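Local structure of UV damage endonuclease (Sulfolobus acidocaldarius, 3TC3) at residues 37-42 with 55-60; 105-110 with 151-156; 173-178 with 206-211. The protein recognises different DNA lesions by flipping dinucleotides and is probably a metal-dependent repair endonuclease that works from a manganese site in a TIM barrel. All coordinates share one frame; numbering follows the deposited sequence.

Interaction 1 of 3, residues 37-42 with 55-60; sequences ADKTIK and SSSNLL
K39 and N58 are locked together from both the backbone and the side chain, holding the first strand-to-helix loop of this TIM barrel, which follows strand 22-27, to helix 48-71. K39 CB lies 3.4 Å from N58 OD1, and CG is equally near; both pass close to the oxygen as the lysine slants across the amide, with CD farther off. Bends at chi3 (-70°) and chi4 (-52°) then turn the tip back toward S57 and the N58 oxygen. CE reaches S57, and NZ ends between two oxygens, donating to S57 OG at 2.7 Å and to N58 OD1 at 2.8 Å, with K36 O as a further acceptor.

The amide of N58 also reads the backbone of K39. N58 OD1 takes the N-H of K39 N at 3.0 Å, while N58 ND2 gives an almost straight bond (175°) to K39 O at 2.9 Å, with the acceptor very nearly in the amide plane. One asparagine amide thus pairs with both N-H and C=O of a single residue, much as a peptide group would, which fixes its rotation. K39 NZ and K39 N approach N58 OD1 from opposite faces of the carbonyl plane, NZ standing well above it. N58 ND2 also binds T83 O in a separate loop, and S57 OG turns back to the helix carbonyls of K53 and V54.

Nearby, A37 places its CB 3.8 Å from N58 O. The disulfide C35-C61 ties the same loop to the same helix covalently. With the ammonium of K39 held against OD1, the amide is probably polarised, which would strengthen its N-H bonds to the two backbone carbonyls.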
loop_
_atom_site.group_PDB
_atom_site.type_symbol
_atom_site.label_atom_id
_atom_site.label_comp_id
_atom_site.label_asym_id
_atom_site.label_seq_id
_atom_site.Cartn_x
_atom_site.Cartn_y
_atom_site.Cartn_z
ATOM N N ALA A 37 -8.026 -13.290 3.644
ATOM C CA ALA A 37 -8.396 -12.433 2.524
ATOM C C ALA A 37 -7.308 -12.388 1.429
ATOM O O ALA A 37 -7.483 -11.653 0.415
ATOM C CB ALA A 37 -8.740 -10.974 3.004
ATOM N N ASP A 38 -6.168 -13.066 1.661
ATOM C CA ASP A 38 -4.950 -12.917 0.835
ATOM C C ASP A 38 -4.495 -14.254 0.217
ATOM O O ASP A 38 -3.320 -14.477 -0.037
ATOM C CB ASP A 38 -3.841 -12.309 1.628
ATOM C CG ASP A 38 -3.349 -13.233 2.782
ATOM O OD1 ASP A 38 -4.075 -14.172 3.154
ATOM O OD2 ASP A 38 -2.261 -12.923 3.318
ATOM N N LYS A 39 -5.455 -15.120 -0.058
ATOM C CA LYS A 39 -5.120 -16.473 -0.568
ATOM C C LYS A 39 -4.793 -16.317 -2.064
ATOM O O LYS A 39 -5.388 -15.470 -2.755
ATOM C CB LYS A 39 -6.324 -17.432 -0.474
ATOM C CG LYS A 39 -6.961 -17.486 0.931
ATOM C CD LYS A 39 -8.031 -18.641 1.041
ATOM C CE LYS A 39 -9.246 -18.321 0.220
ATOM N NZ LYS A 39 -9.852 -16.970 0.483
ATOM N N THR A 40 -3.822 -17.111 -2.542
ATOM C CA THR A 40 -3.541 -17.053 -3.988
ATOM C C THR A 40 -3.425 -18.482 -4.448
ATOM O O THR A 40 -3.585 -19.410 -3.664
ATOM C CB THR A 40 -2.293 -16.268 -4.357
ATOM O OG1 THR A 40 -2.320 -16.059 -5.783
ATOM C CG2 THR A 40 -0.969 -16.912 -3.865
ATOM N N ILE A 41 -3.287 -18.609 -5.755
ATOM C CA ILE A 41 -3.184 -19.947 -6.341
ATOM C C ILE A 41 -1.931 -20.007 -7.225
ATOM O O ILE A 41 -1.413 -18.993 -7.745
ATOM C CB ILE A 41 -4.459 -20.233 -7.142
ATOM C CG1 ILE A 41 -4.534 -19.403 -8.414
ATOM C CG2 ILE A 41 -5.703 -20.209 -6.205
ATOM C CD1 ILE A 41 -5.560 -19.968 -9.388
ATOM N N LYS A 42 -1.419 -21.246 -7.378
ATOM C CA LYS A 42 -0.235 -21.465 -8.246
ATOM C C LYS A 42 -0.601 -21.344 -9.710
ATOM O O LYS A 42 -1.730 -21.671 -10.109
ATOM C CB LYS A 42 0.361 -22.894 -8.030
ATOM C CG LYS A 42 0.705 -23.224 -6.533
ATOM C CD LYS A 42 1.185 -24.681 -6.340
ATOM C CE LYS A 42 -0.001 -25.637 -6.263
ATOM N NZ LYS A 42 0.303 -26.947 -5.599
ATOM N N SER A 55 -11.194 -15.889 -5.498
ATOM C CA SER A 55 -11.587 -14.467 -5.441
ATOM C C SER A 55 -12.826 -14.238 -4.566
ATOM O O SER A 55 -12.832 -13.340 -3.729
ATOM C CB SER A 55 -11.806 -13.916 -6.851
ATOM O OG SER A 55 -10.652 -14.076 -7.704
ATOM N N SER A 56 -13.883 -15.060 -4.761
ATOM C CA SER A 56 -15.030 -14.926 -3.926
ATOM C C SER A 56 -14.691 -15.111 -2.444
ATOM O O SER A 56 -15.254 -14.396 -1.619
ATOM C CB SER A 56 -16.156 -15.892 -4.388
ATOM O OG SER A 56 -16.611 -15.445 -5.640
ATOM N N SER A 57 -13.875 -16.103 -2.096
ATOM C CA SER A 57 -13.660 -16.314 -0.679
ATOM C C SER A 57 -12.805 -15.155 -0.169
ATOM O O SER A 57 -13.043 -14.672 0.950
ATOM C CB SER A 57 -12.997 -17.621 -0.280
ATOM O OG SER A 57 -11.863 -17.990 -1.070
ATOM N N ASN A 58 -11.849 -14.713 -0.959
ATOM C CA ASN A 58 -11.061 -13.564 -0.494
ATOM C C ASN A 58 -11.929 -12.346 -0.235
ATOM O O ASN A 58 -11.702 -11.594 0.745
ATOM C CB ASN A 58 -9.962 -13.185 -1.511
ATOM C CG ASN A 58 -8.727 -14.114 -1.502
ATOM O OD1 ASN A 58 -8.406 -14.782 -0.488
ATOM N ND2 ASN A 58 -7.924 -14.025 -2.574
ATOM N N LEU A 59 -12.845 -12.086 -1.159
ATOM C CA LEU A 59 -13.625 -10.894 -1.097
ATOM C C LEU A 59 -14.609 -10.983 0.093
ATOM O O LEU A 59 -14.916 -9.975 0.732
ATOM C CB LEU A 59 -14.314 -10.648 -2.421
ATOM C CG LEU A 59 -13.359 -10.196 -3.550
ATOM C CD1 LEU A 59 -14.005 -10.406 -4.929
ATOM C CD2 LEU A 59 -13.022 -8.706 -3.360
ATOM N N LEU A 60 -15.248 -12.151 0.290
ATOM C CA LEU A 60 -16.075 -12.390 1.512
ATOM C C LEU A 60 -15.335 -12.009 2.791
ATOM O O LEU A 60 -15.864 -11.306 3.694
ATOM C CB LEU A 60 -16.478 -13.870 1.612
ATOM C CG LEU A 60 -17.416 -14.166 2.827
ATOM C CD1 LEU A 60 -18.611 -15.005 2.402
ATOM C CD2 LEU A 60 -16.795 -14.715 4.190
#

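Interaction 2 of 3, residues 105-110 with 151-156; sequences GDIGDF and DSMGIE
I107 and M153 meet because of how each side chain leaves its backbone. In I107, chi1 of -77° puts CG2 anti to the backbone N, and in M153, chi1 of -63° sets CG beside its own N, after which the chain runs out extended. I107 CG2 therefore rests 4.2 Å from M153 SD, with M153 CE at a similar distance. The setting is the outer layer of a TIM barrel: helix 101-113 packs against the C-terminal end of helix 133-153, which closes in a Schellman motif. G154 is the residue that leaves the helix, with positive phi, and its N bonds back to D151 O at 3.0 Å.

The closest approach is backbone to backbone. G108 brings its CA within 4.3 Å of M153 CA, a separation made possible by the absence of a side chain there. The G108 CA-H points almost straight (171°) at M153 O, with G108 CA 3.1 Å from that oxygen, a CA-H...O contact at the helix end. I155, just past the turn, directs its CB toward helix 101-113 and lays CG2 3.7 Å from G108 CA, so the glycine is met by a carbonyl from the helix end and a methyl from the residues leaving it.

Outside the pair, I107 also lies on L59 and L66 of helix 48-71, M153 on L104 and I79, and G154 O accepts from K112 NZ, which adds a polar tie between helix 101-113 and the turn that ends helix 133-153. Toward the more exposed edge a single water spans the contact: it donates one hydrogen to D109 OD1 at 2.8 Å and the other to M153 O at 2.9 Å, so this carbonyl oxygen receives a water hydrogen as well as the G108 CA-H.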
loop_
_atom_site.group_PDB
_atom_site.type_symbol
_atom_site.label_atom_id
_atom_site.label_comp_id
_atom_site.label_asym_id
_atom_site.label_seq_id
_atom_site.Cartn_x
_atom_site.Cartn_y
_atom_site.Cartn_z
ATOM N N GLY A 105 -18.982 -4.148 -5.759
ATOM C CA GLY A 105 -19.750 -2.950 -5.476
ATOM C C GLY A 105 -20.130 -2.830 -3.998
ATOM O O GLY A 105 -20.094 -1.738 -3.441
ATOM N N ASP A 106 -20.472 -3.946 -3.354
ATOM C CA ASP A 106 -20.919 -3.980 -1.958
ATOM C C ASP A 106 -19.772 -3.534 -1.026
ATOM O O ASP A 106 -19.992 -2.697 -0.123
ATOM C CB ASP A 106 -21.397 -5.382 -1.582
ATOM C CG ASP A 106 -21.650 -5.545 -0.094
ATOM O OD1 ASP A 106 -22.650 -5.000 0.419
ATOM O OD2 ASP A 106 -20.884 -6.238 0.620
ATOM N N ILE A 107 -18.555 -4.051 -1.323
ATOM C CA ILE A 107 -17.378 -3.742 -0.518
ATOM C C ILE A 107 -17.071 -2.261 -0.718
ATOM O O ILE A 107 -16.824 -1.553 0.248
ATOM C CB ILE A 107 -16.204 -4.634 -0.928
ATOM C CG1 ILE A 107 -16.389 -6.059 -0.334
ATOM C CG2 ILE A 107 -14.856 -3.978 -0.393
ATOM C CD1 ILE A 107 -15.555 -7.139 -1.080
ATOM N N GLY A 108 -17.083 -1.800 -1.982
ATOM C CA GLY A 108 -16.841 -0.396 -2.212
ATOM C C GLY A 108 -17.878 0.529 -1.533
ATOM O O GLY A 108 -17.498 1.587 -0.976
ATOM N N ASP A 109 -19.150 0.146 -1.559
ATOM C CA ASP A 109 -20.157 0.952 -0.837
ATOM C C ASP A 109 -19.863 1.045 0.606
ATOM O O ASP A 109 -19.949 2.133 1.202
ATOM C CB ASP A 109 -21.599 0.394 -0.988
ATOM C CG ASP A 109 -22.102 0.479 -2.396
ATOM O OD1 ASP A 109 -21.575 1.258 -3.225
ATOM O OD2 ASP A 109 -23.063 -0.274 -2.686
ATOM N N PHE A 110 -19.405 -0.059 1.215
ATOM C CA PHE A 110 -19.130 -0.065 2.626
ATOM C C PHE A 110 -17.950 0.850 2.929
ATOM O O PHE A 110 -17.942 1.587 3.907
ATOM C CB PHE A 110 -18.796 -1.489 3.090
ATOM C CG PHE A 110 -18.580 -1.598 4.563
ATOM C CD1 PHE A 110 -19.686 -1.803 5.419
ATOM C CD2 PHE A 110 -17.289 -1.466 5.146
ATOM C CE1 PHE A 110 -19.504 -1.899 6.819
ATOM C CE2 PHE A 110 -17.098 -1.577 6.564
ATOM C CZ PHE A 110 -18.230 -1.807 7.388
ATOM N N ASP A 151 -11.306 0.300 -9.357
ATOM C CA ASP A 151 -12.415 0.790 -10.173
ATOM C C ASP A 151 -13.645 -0.065 -9.978
ATOM O O ASP A 151 -14.774 0.450 -9.974
ATOM C CB ASP A 151 -12.019 0.715 -11.621
ATOM C CG ASP A 151 -11.155 1.836 -12.111
ATOM O OD1 ASP A 151 -10.971 2.858 -11.443
ATOM O OD2 ASP A 151 -10.685 1.685 -13.264
ATOM N N SER A 152 -13.513 -1.370 -9.867
ATOM C CA SER A 152 -14.657 -2.273 -9.771
ATOM C C SER A 152 -15.376 -2.088 -8.468
ATOM O O SER A 152 -16.597 -2.379 -8.392
ATOM C CB SER A 152 -14.196 -3.733 -9.927
ATOM O OG SER A 152 -13.584 -4.259 -8.731
ATOM N N MET A 153 -14.670 -1.618 -7.435
ATOM C CA MET A 153 -15.290 -1.296 -6.140
ATOM C C MET A 153 -15.922 0.100 -6.153
ATOM O O MET A 153 -16.681 0.423 -5.234
ATOM C CB MET A 153 -14.256 -1.360 -5.007
ATOM C CG MET A 153 -13.744 -2.762 -4.892
ATOM S SD MET A 153 -12.457 -2.892 -3.620
ATOM C CE MET A 153 -12.209 -4.647 -3.539
ATOM N N GLY A 154 -15.669 0.899 -7.193
ATOM C CA GLY A 154 -16.173 2.276 -7.240
ATOM C C GLY A 154 -15.512 3.194 -6.225
ATOM O O GLY A 154 -16.133 4.156 -5.741
ATOM N N ILE A 155 -14.246 2.927 -5.886
ATOM C CA ILE A 155 -13.531 3.777 -4.989
ATOM C C ILE A 155 -12.239 4.339 -5.604
ATOM O O ILE A 155 -11.862 3.970 -6.754
ATOM C CB ILE A 155 -13.178 2.988 -3.718
ATOM C CG1 ILE A 155 -12.122 1.899 -4.034
ATOM C CG2 ILE A 155 -14.477 2.349 -3.043
ATOM C CD1 ILE A 155 -11.697 1.071 -2.763
ATOM N N GLU A 156 -11.661 5.284 -4.891
ATOM C CA GLU A 156 -10.384 5.865 -5.401
ATOM C C GLU A 156 -9.219 5.020 -4.890
ATOM O O GLU A 156 -8.881 4.027 -5.626
ATOM C CB GLU A 156 -10.207 7.333 -5.043
ATOM C CG GLU A 156 -11.282 8.346 -5.666
ATOM C CD GLU A 156 -11.550 8.200 -7.159
ATOM O OE1 GLU A 156 -10.631 7.952 -7.973
ATOM O OE2 GLU A 156 -12.725 8.392 -7.552
HETATM O O HOH W 1 -19.341 1.411 -4.934
#

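Interaction 3 of 3, residues 173-178 with 206-211; sequences SLNRFI and CLWISE
I209 pushes into helix 170-181 between L174, F177 and I178, the buried and wholly apolar side of the contact. Its CD1 lies 3.6 Å from L174 CD2 and 3.9 Å from F177 CD1, while its CG2 touches F177 CD1 and CE1 alike and I178 CG1 more loosely. The two helices, outer helices of the TIM barrel, run in roughly the same direction, crossing at -38° with their axes 10.5 Å apart. Beneath them F177 and I209 both reach I194 of strand 192-195, next to the manganese ligand E195; the side chain of F177 is about 10 Å from that of E195.

Farther out the packing is carried by W208, whose CG stands anti to the backbone N (chi1 -170°), swinging the indole across to the other helix. Its six-membered end is packed just as closely, with I178 CD1 3.6 Å and L174 CB 3.8 Å from CZ3, but the contact opens at W208 and N175. On the solvent side N175 comes in at the ring edge: OD1 lies in the indole plane, 3.5 Å from CH2, with the amide turned steeply to the ring. R212 makes a cation-pi contact with this indole.

The inner half is thus purely hydrocarbon, whereas the outer half lets a carbonyl oxygen face the weakly positive hydrogens of the aromatic edge, probably a mildly favourable electrostatic fit.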
loop_
_atom_site.group_PDB
_atom_site.type_symbol
_atom_site.label_atom_id
_atom_site.label_comp_id
_atom_site.label_asym_id
_atom_site.label_seq_id
_atom_site.Cartn_x
_atom_site.Cartn_y
_atom_site.Cartn_z
ATOM N N SER A 173 18.041 6.451 -13.597
ATOM C CA SER A 173 16.918 5.612 -13.072
ATOM C C SER A 173 15.735 6.465 -12.672
ATOM O O SER A 173 14.561 6.045 -12.875
ATOM C CB SER A 173 17.401 4.766 -11.888
ATOM O OG SER A 173 18.298 3.687 -12.326
ATOM N N LEU A 174 15.984 7.670 -12.121
ATOM C CA LEU A 174 14.875 8.610 -11.835
ATOM C C LEU A 174 14.180 9.106 -13.134
ATOM O O LEU A 174 12.924 9.219 -13.190
ATOM C CB LEU A 174 15.338 9.880 -10.993
ATOM C CG LEU A 174 15.897 9.460 -9.646
ATOM C CD1 LEU A 174 16.428 10.757 -8.976
ATOM C CD2 LEU A 174 14.803 8.847 -8.766
ATOM N N ASN A 175 15.003 9.420 -14.158
ATOM C CA ASN A 175 14.410 9.902 -15.371
ATOM C C ASN A 175 13.667 8.787 -16.122
ATOM O O ASN A 175 12.580 9.088 -16.645
ATOM C CB ASN A 175 15.481 10.599 -16.182
ATOM C CG ASN A 175 15.705 12.058 -15.652
ATOM O OD1 ASN A 175 14.726 12.870 -15.480
ATOM N ND2 ASN A 175 16.929 12.369 -15.349
ATOM N N ARG A 176 14.155 7.552 -16.042
ATOM C CA ARG A 176 13.402 6.411 -16.647
ATOM C C ARG A 176 12.061 6.246 -15.882
ATOM O O ARG A 176 11.012 5.998 -16.508
ATOM C CB ARG A 176 14.099 5.047 -16.548
ATOM C CG ARG A 176 15.348 4.951 -17.459
ATOM C CD ARG A 176 15.761 3.447 -17.642
ATOM N NE ARG A 176 15.822 2.697 -16.370
ATOM C CZ ARG A 176 16.838 2.753 -15.526
ATOM N NH1 ARG A 176 17.954 3.481 -15.830
ATOM N NH2 ARG A 176 16.781 2.093 -14.387
ATOM N N PHE A 177 12.077 6.462 -14.571
ATOM C CA PHE A 177 10.786 6.326 -13.884
ATOM C C PHE A 177 9.787 7.346 -14.404
ATOM O O PHE A 177 8.620 7.056 -14.630
ATOM C CB PHE A 177 11.013 6.510 -12.392
ATOM C CG PHE A 177 9.732 6.399 -11.592
ATOM C CD1 PHE A 177 8.834 7.499 -11.465
ATOM C CD2 PHE A 177 9.433 5.194 -10.951
ATOM C CE1 PHE A 177 7.661 7.310 -10.783
ATOM C CE2 PHE A 177 8.204 5.027 -10.280
ATOM C CZ PHE A 177 7.324 6.112 -10.152
ATOM N N ILE A 178 10.222 8.607 -14.432
ATOM C CA ILE A 178 9.347 9.711 -14.901
ATOM C C ILE A 178 8.854 9.472 -16.372
ATOM O O ILE A 178 7.636 9.628 -16.626
ATOM C CB ILE A 178 10.074 11.049 -14.802
ATOM C CG1 ILE A 178 10.233 11.403 -13.302
ATOM C CG2 ILE A 178 9.253 12.152 -15.531
ATOM C CD1 ILE A 178 11.097 12.650 -13.045
ATOM N N CYS A 206 12.564 10.735 -3.912
ATOM C CA CYS A 206 11.107 10.709 -4.200
ATOM C C CYS A 206 10.535 12.109 -4.355
ATOM O O CYS A 206 9.696 12.337 -5.256
ATOM C CB CYS A 206 10.329 9.951 -3.096
ATOM S SG CYS A 206 10.767 8.186 -3.044
ATOM N N LEU A 207 11.059 13.050 -3.591
ATOM C CA LEU A 207 10.562 14.445 -3.693
ATOM C C LEU A 207 10.983 15.002 -5.083
ATOM O O LEU A 207 10.234 15.791 -5.688
ATOM C CB LEU A 207 11.180 15.273 -2.584
ATOM C CG LEU A 207 10.592 14.968 -1.203
ATOM C CD1 LEU A 207 11.327 15.783 -0.102
ATOM C CD2 LEU A 207 9.107 15.280 -1.166
ATOM N N TRP A 208 12.151 14.564 -5.598
ATOM C CA TRP A 208 12.612 15.069 -6.925
ATOM C C TRP A 208 11.644 14.594 -7.974
ATOM O O TRP A 208 11.289 15.334 -8.915
ATOM C CB TRP A 208 14.026 14.557 -7.122
ATOM C CG TRP A 208 14.730 15.183 -8.300
ATOM C CD1 TRP A 208 15.516 16.340 -8.299
ATOM C CD2 TRP A 208 14.701 14.731 -9.688
ATOM N NE1 TRP A 208 15.999 16.590 -9.554
ATOM C CE2 TRP A 208 15.582 15.661 -10.422
ATOM C CE3 TRP A 208 14.124 13.630 -10.378
ATOM C CZ2 TRP A 208 15.774 15.540 -11.817
ATOM C CZ3 TRP A 208 14.387 13.505 -11.785
ATOM C CH2 TRP A 208 15.202 14.427 -12.434
ATOM N N ILE A 209 11.230 13.317 -7.886
ATOM C CA ILE A 209 10.231 12.779 -8.790
ATOM C C ILE A 209 8.910 13.534 -8.635
ATOM O O ILE A 209 8.331 13.938 -9.663
ATOM C CB ILE A 209 10.035 11.253 -8.602
ATOM C CG1 ILE A 209 11.291 10.486 -9.029
ATOM C CG2 ILE A 209 8.726 10.822 -9.357
ATOM C CD1 ILE A 209 11.179 8.986 -8.732
ATOM N N SER A 210 8.427 13.703 -7.405
ATOM C CA SER A 210 7.133 14.337 -7.190
ATOM C C SER A 210 7.087 15.718 -7.779
ATOM O O SER A 210 6.056 16.105 -8.355
ATOM C CB SER A 210 6.848 14.400 -5.677
ATOM O OG SER A 210 5.535 14.872 -5.418
ATOM N N GLU A 211 8.177 16.504 -7.646
ATOM C CA GLU A 211 8.174 17.878 -8.111
ATOM C C GLU A 211 7.879 17.951 -9.622
ATOM O O GLU A 211 7.273 18.923 -10.068
ATOM C CB GLU A 211 9.541 18.528 -7.803
ATOM C CG GLU A 211 9.611 19.909 -8.251
ATOM C CD GLU A 211 9.116 20.835 -7.158
ATOM O OE1 GLU A 211 8.803 20.324 -6.043
ATOM O OE2 GLU A 211 9.047 22.058 -7.411
#

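In the fold
Read from the N terminus, the three contacts follow one another in series; none nests in or crosses another. Interaction 1 folds the later part of the loop after strand 22-27 onto helix 48-71, with 12 residues between. Interaction 2 closes a longer excursion that includes strand 117-120, pairing the helices before and after it. Interaction 3 does the same around strand 192-195, joining helices 170-181 and 203-213. Interactions 1 and 2 touch through L59, whose O lies 3.4 Å from I107 CD1 and whose CD2 also meets M153 CE, so helices 48-71, 101-113 and 133-153 pack side by side. Interaction 3 stands on the other side of the chain's centre from interaction 1, their centres about 34 Å apart.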